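Local coordinates for unknown protein (Galdieria sulphuraria, PDB 2NYI) that is of unknown function but carries tandem ACT domains, a fold that in many relatives binds small regulatory ligands such as amino acids, at residues I18-I29 / L60-L69. Sequence-based numbering, arbitrary orientation.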
loop_
_atom_site.group_PDB
_atom_site.type_symbol
_atom_site.label_atom_id
_atom_site.label_comp_id
_atom_site.label_asym_id
_atom_site.label_seq_id
_atom_site.Cartn_x
_atom_site.Cartn_y
_atom_site.Cartn_z
ATOM N N ILE A 18 -13.243 7.392 -0.073
ATOM C CA ILE A 18 -12.313 7.667 1.057
ATOM C C ILE A 18 -11.211 8.647 0.647
ATOM O O ILE A 18 -11.020 9.696 1.297
ATOM C CB ILE A 18 -11.682 6.377 1.647
ATOM C CG1 ILE A 18 -12.768 5.453 2.172
ATOM C CG2 ILE A 18 -10.657 6.736 2.826
ATOM C CD1 ILE A 18 -12.253 4.024 2.462
ATOM N N VAL A 19 -10.511 8.325 -0.445
ATOM C CA VAL A 19 -9.445 9.196 -0.917
ATOM C C VAL A 19 -10.039 10.572 -1.229
ATOM O O VAL A 19 -9.410 11.609 -0.945
ATOM C CB VAL A 19 -8.684 8.652 -2.127
ATOM C CG1 VAL A 19 -7.548 9.621 -2.488
ATOM C CG2 VAL A 19 -8.086 7.227 -1.822
ATOM N N HIS A 20 -11.232 10.598 -1.837
ATOM C CA HIS A 20 -11.834 11.903 -2.104
ATOM C C HIS A 20 -12.101 12.720 -0.834
ATOM O O HIS A 20 -11.779 13.921 -0.782
ATOM C CB HIS A 20 -13.088 11.810 -2.964
ATOM C CG HIS A 20 -13.703 13.153 -3.211
ATOM N ND1 HIS A 20 -14.909 13.522 -2.664
ATOM C CD2 HIS A 20 -13.216 14.255 -3.832
ATOM C CE1 HIS A 20 -15.174 14.777 -2.995
ATOM N NE2 HIS A 20 -14.163 15.244 -3.703
ATOM N N ASP A 21 -12.700 12.081 0.166
ATOM C CA ASP A 21 -13.046 12.767 1.426
ATOM C C ASP A 21 -11.797 13.302 2.096
ATOM O O ASP A 21 -11.777 14.435 2.586
ATOM C CB ASP A 21 -13.819 11.833 2.363
ATOM C CG ASP A 21 -15.235 11.551 1.875
ATOM O OD1 ASP A 21 -15.728 12.249 0.963
ATOM O OD2 ASP A 21 -15.855 10.613 2.406
ATOM N N PHE A 22 -10.752 12.470 2.099
ATOM C CA PHE A 22 -9.422 12.826 2.625
ATOM C C PHE A 22 -8.859 14.075 1.921
ATOM O O PHE A 22 -8.437 15.053 2.569
ATOM C CB PHE A 22 -8.479 11.619 2.423
ATOM C CG PHE A 22 -7.082 11.841 2.926
ATOM C CD1 PHE A 22 -6.707 11.401 4.189
ATOM C CD2 PHE A 22 -6.133 12.472 2.122
ATOM C CE1 PHE A 22 -5.389 11.597 4.644
ATOM C CE2 PHE A 22 -4.825 12.675 2.577
ATOM C CZ PHE A 22 -4.468 12.241 3.845
ATOM N N SER A 23 -8.884 14.031 0.589
ATOM C CA SER A 23 -8.309 15.078 -0.266
ATOM C C SER A 23 -9.103 16.371 -0.147
ATOM O O SER A 23 -8.528 17.468 -0.103
ATOM C CB SER A 23 -8.322 14.601 -1.722
ATOM O OG SER A 23 -7.495 13.455 -1.840
ATOM N N TRP A 24 -10.426 16.239 -0.101
ATOM C CA TRP A 24 -11.285 17.399 0.101
ATOM C C TRP A 24 -10.933 18.094 1.423
ATOM O O TRP A 24 -10.805 19.329 1.482
ATOM C CB TRP A 24 -12.762 16.994 0.057
ATOM C CG TRP A 24 -13.638 18.183 0.148
ATOM C CD1 TRP A 24 -14.139 18.913 -0.891
ATOM C CD2 TRP A 24 -14.067 18.842 1.353
ATOM N NE1 TRP A 24 -14.882 19.973 -0.405
ATOM C CE2 TRP A 24 -14.858 19.947 0.964
ATOM C CE3 TRP A 24 -13.874 18.594 2.720
ATOM C CZ2 TRP A 24 -15.447 20.813 1.895
ATOM C CZ3 TRP A 24 -14.468 19.459 3.650
ATOM C CH2 TRP A 24 -15.243 20.551 3.226
ATOM N N ALA A 25 -10.756 17.299 2.479
ATOM C CA ALA A 25 -10.489 17.845 3.814
ATOM C C ALA A 25 -9.191 18.639 3.859
ATOM O O ALA A 25 -9.144 19.719 4.448
ATOM C CB ALA A 25 -10.469 16.720 4.863
ATOM N N LEU A 26 -8.141 18.097 3.248
ATOM C CA LEU A 26 -6.831 18.758 3.185
ATOM C C LEU A 26 -6.895 20.029 2.343
ATOM O O LEU A 26 -6.314 21.047 2.714
ATOM C CB LEU A 26 -5.774 17.822 2.591
ATOM C CG LEU A 26 -5.406 16.584 3.407
ATOM C CD1 LEU A 26 -4.100 15.974 2.843
ATOM C CD2 LEU A 26 -5.249 16.927 4.866
ATOM N N LYS A 27 -7.600 19.960 1.215
ATOM C CA LYS A 27 -7.736 21.137 0.327
ATOM C C LYS A 27 -8.376 22.296 1.077
ATOM O O LYS A 27 -7.954 23.456 0.943
ATOM C CB LYS A 27 -8.551 20.799 -0.930
ATOM C CG LYS A 27 -8.615 21.963 -1.924
ATOM C CD LYS A 27 -9.532 21.694 -3.113
ATOM C CE LYS A 27 -9.521 22.923 -4.037
ATOM N NZ LYS A 27 -10.067 22.668 -5.393
ATOM N N ASN A 28 -9.401 21.954 1.864
ATOM C CA ASN A 28 -10.193 22.878 2.668
ATOM C C ASN A 28 -9.342 23.659 3.675
ATOM O O ASN A 28 -9.630 24.827 3.962
ATOM C CB ASN A 28 -11.315 22.095 3.381
ATOM C CG ASN A 28 -12.317 22.987 4.101
ATOM O OD1 ASN A 28 -12.883 23.912 3.513
ATOM N ND2 ASN A 28 -12.574 22.683 5.380
ATOM N N ILE A 29 -8.290 23.015 4.182
ATOM C CA ILE A 29 -7.394 23.628 5.193
ATOM C C ILE A 29 -6.070 24.098 4.569
ATOM O O ILE A 29 -5.131 24.423 5.292
ATOM C CB ILE A 29 -7.115 22.714 6.431
ATOM C CG1 ILE A 29 -6.440 21.383 6.012
ATOM C CG2 ILE A 29 -8.400 22.482 7.248
ATOM C CD1 ILE A 29 -5.897 20.545 7.195
ATOM N N LEU A 60 -4.493 20.638 13.199
ATOM C CA LEU A 60 -5.493 21.021 12.198
ATOM C C LEU A 60 -5.746 19.875 11.217
ATOM O O LEU A 60 -6.893 19.582 10.870
ATOM C CB LEU A 60 -5.073 22.279 11.424
ATOM C CG LEU A 60 -6.026 22.845 10.358
ATOM C CD1 LEU A 60 -7.405 23.157 10.959
ATOM C CD2 LEU A 60 -5.444 24.092 9.665
ATOM N N ILE A 61 -4.667 19.231 10.785
ATOM C CA ILE A 61 -4.760 18.093 9.853
ATOM C C ILE A 61 -5.577 16.976 10.509
ATOM O O ILE A 61 -6.555 16.474 9.929
ATOM C CB ILE A 61 -3.363 17.578 9.436
ATOM C CG1 ILE A 61 -2.606 18.659 8.647
ATOM C CG2 ILE A 61 -3.485 16.255 8.602
ATOM C CD1 ILE A 61 -1.095 18.458 8.634
ATOM N N GLN A 62 -5.200 16.627 11.737
ATOM C CA GLN A 62 -5.850 15.528 12.447
ATOM C C GLN A 62 -7.340 15.786 12.648
ATOM O O GLN A 62 -8.179 14.904 12.395
ATOM C CB GLN A 62 -5.168 15.286 13.800
ATOM C CG GLN A 62 -5.801 14.164 14.634
ATOM C CD GLN A 62 -5.492 12.782 14.105
ATOM O OE1 GLN A 62 -4.477 12.567 13.427
ATOM N NE2 GLN A 62 -6.370 11.827 14.422
ATOM N N SER A 63 -7.672 16.995 13.107
ATOM C CA SER A 63 -9.059 17.373 13.294
ATOM C C SER A 63 -9.858 17.360 12.009
ATOM O O SER A 63 -10.981 16.840 12.003
ATOM C CB SER A 63 -9.142 18.742 13.982
ATOM O OG SER A 63 -8.783 18.561 15.337
ATOM N N ALA A 64 -9.305 17.943 10.941
ATOM C CA ALA A 64 -9.985 18.032 9.643
ATOM C C ALA A 64 -10.311 16.635 9.112
ATOM O O ALA A 64 -11.409 16.387 8.583
ATOM C CB ALA A 64 -9.119 18.789 8.632
ATOM N N LEU A 65 -9.347 15.725 9.277
ATOM C CA LEU A 65 -9.484 14.347 8.785
ATOM C C LEU A 65 -10.461 13.535 9.631
ATOM O O LEU A 65 -11.254 12.759 9.086
ATOM C CB LEU A 65 -8.109 13.674 8.718
ATOM C CG LEU A 65 -7.155 14.233 7.647
ATOM C CD1 LEU A 65 -5.864 13.393 7.663
ATOM C CD2 LEU A 65 -7.777 14.269 6.223
ATOM N N GLU A 66 -10.426 13.703 10.954
ATOM C CA GLU A 66 -11.399 13.043 11.808
ATOM C C GLU A 66 -12.838 13.456 11.467
ATOM O O GLU A 66 -13.745 12.614 11.512
ATOM C CB GLU A 66 -11.095 13.289 13.281
ATOM C CG GLU A 66 -9.852 12.574 13.805
ATOM C CD GLU A 66 -9.688 12.734 15.317
ATOM O OE1 GLU A 66 -10.680 13.082 15.992
ATOM O OE2 GLU A 66 -8.583 12.505 15.840
ATOM N N SER A 67 -13.039 14.725 11.091
ATOM C CA SER A 67 -14.366 15.219 10.680
ATOM C C SER A 67 -14.809 14.611 9.346
ATOM O O SER A 67 -15.970 14.212 9.204
ATOM C CB SER A 67 -14.388 16.759 10.594
ATOM O OG SER A 67 -15.637 17.235 10.077
ATOM N N ALA A 68 -13.880 14.537 8.390
ATOM C CA ALA A 68 -14.146 14.046 7.031
ATOM C C ALA A 68 -14.300 12.520 6.969
ATOM O O ALA A 68 -15.011 12.003 6.104
ATOM C CB ALA A 68 -13.031 14.484 6.075
ATOM N N LEU A 69 -13.639 11.829 7.897
ATOM C CA LEU A 69 -13.525 10.353 7.888
ATOM C C LEU A 69 -13.882 9.787 9.260
ATOM O O LEU A 69 -13.054 9.146 9.919
ATOM C CB LEU A 69 -12.098 9.924 7.492
ATOM C CG LEU A 69 -11.620 10.318 6.090
ATOM C CD1 LEU A 69 -10.144 9.955 5.903
ATOM C CD2 LEU A 69 -12.488 9.693 5.009
#
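Ala25 of helix 18-28 and Ala68 of helix 60-68 touch where the two helices run roughly antiparallel, their axes 139° apart in direction and 9.0 Å apart at closest approach. The spacing is consistent with alanines at the crossing: Ala25 CB lies 3.6 Å from Ala68 CB and also rests near the carbonyl oxygen of Ala64, while Ala68 CB packs on the carbonyl oxygen of Asp21. On the side facing the sheet, Leu65 sets both methyls against Phe22. Its CD2 stands 4.1 Å from the ring centroid and 29° off the ring normal, an off-centre CH-pi contact, whereas CD1 approaches Phe22 CE1 obliquely at 3.5 Å. Leu69 CD1 instead meets the edge of that ring, and Leu69 CD2 lies 3.7 Å from Asp21 CB. The carboxylate of Asp21 is engaged outside the pair, in a salt bridge with Arg15. At the other end, Ile29 reaches tip to tip toward Leu60, with Ile29 CG2 3.9 Å from Leu60 CD1 and equally close to Leu60 CG. A chi1 of 60° tucks CG1 of Ile29 between the two backbone branches, and the extended chain beyond it brings CD1 to 3.8 Å from Ile61 CA and close to Ala64 CB. Phe22, Ile61 and Leu65 also pack on strand 4-13, and Ile18, Phe22 and Leu26 on strand 44-53, so one apolar layer joins both helices to the sheet. Two helices packed together on an antiparallel four-stranded sheet of order 2-3-1-4 form the βαββαβ, ferredoxin-like fold of an ACT domain.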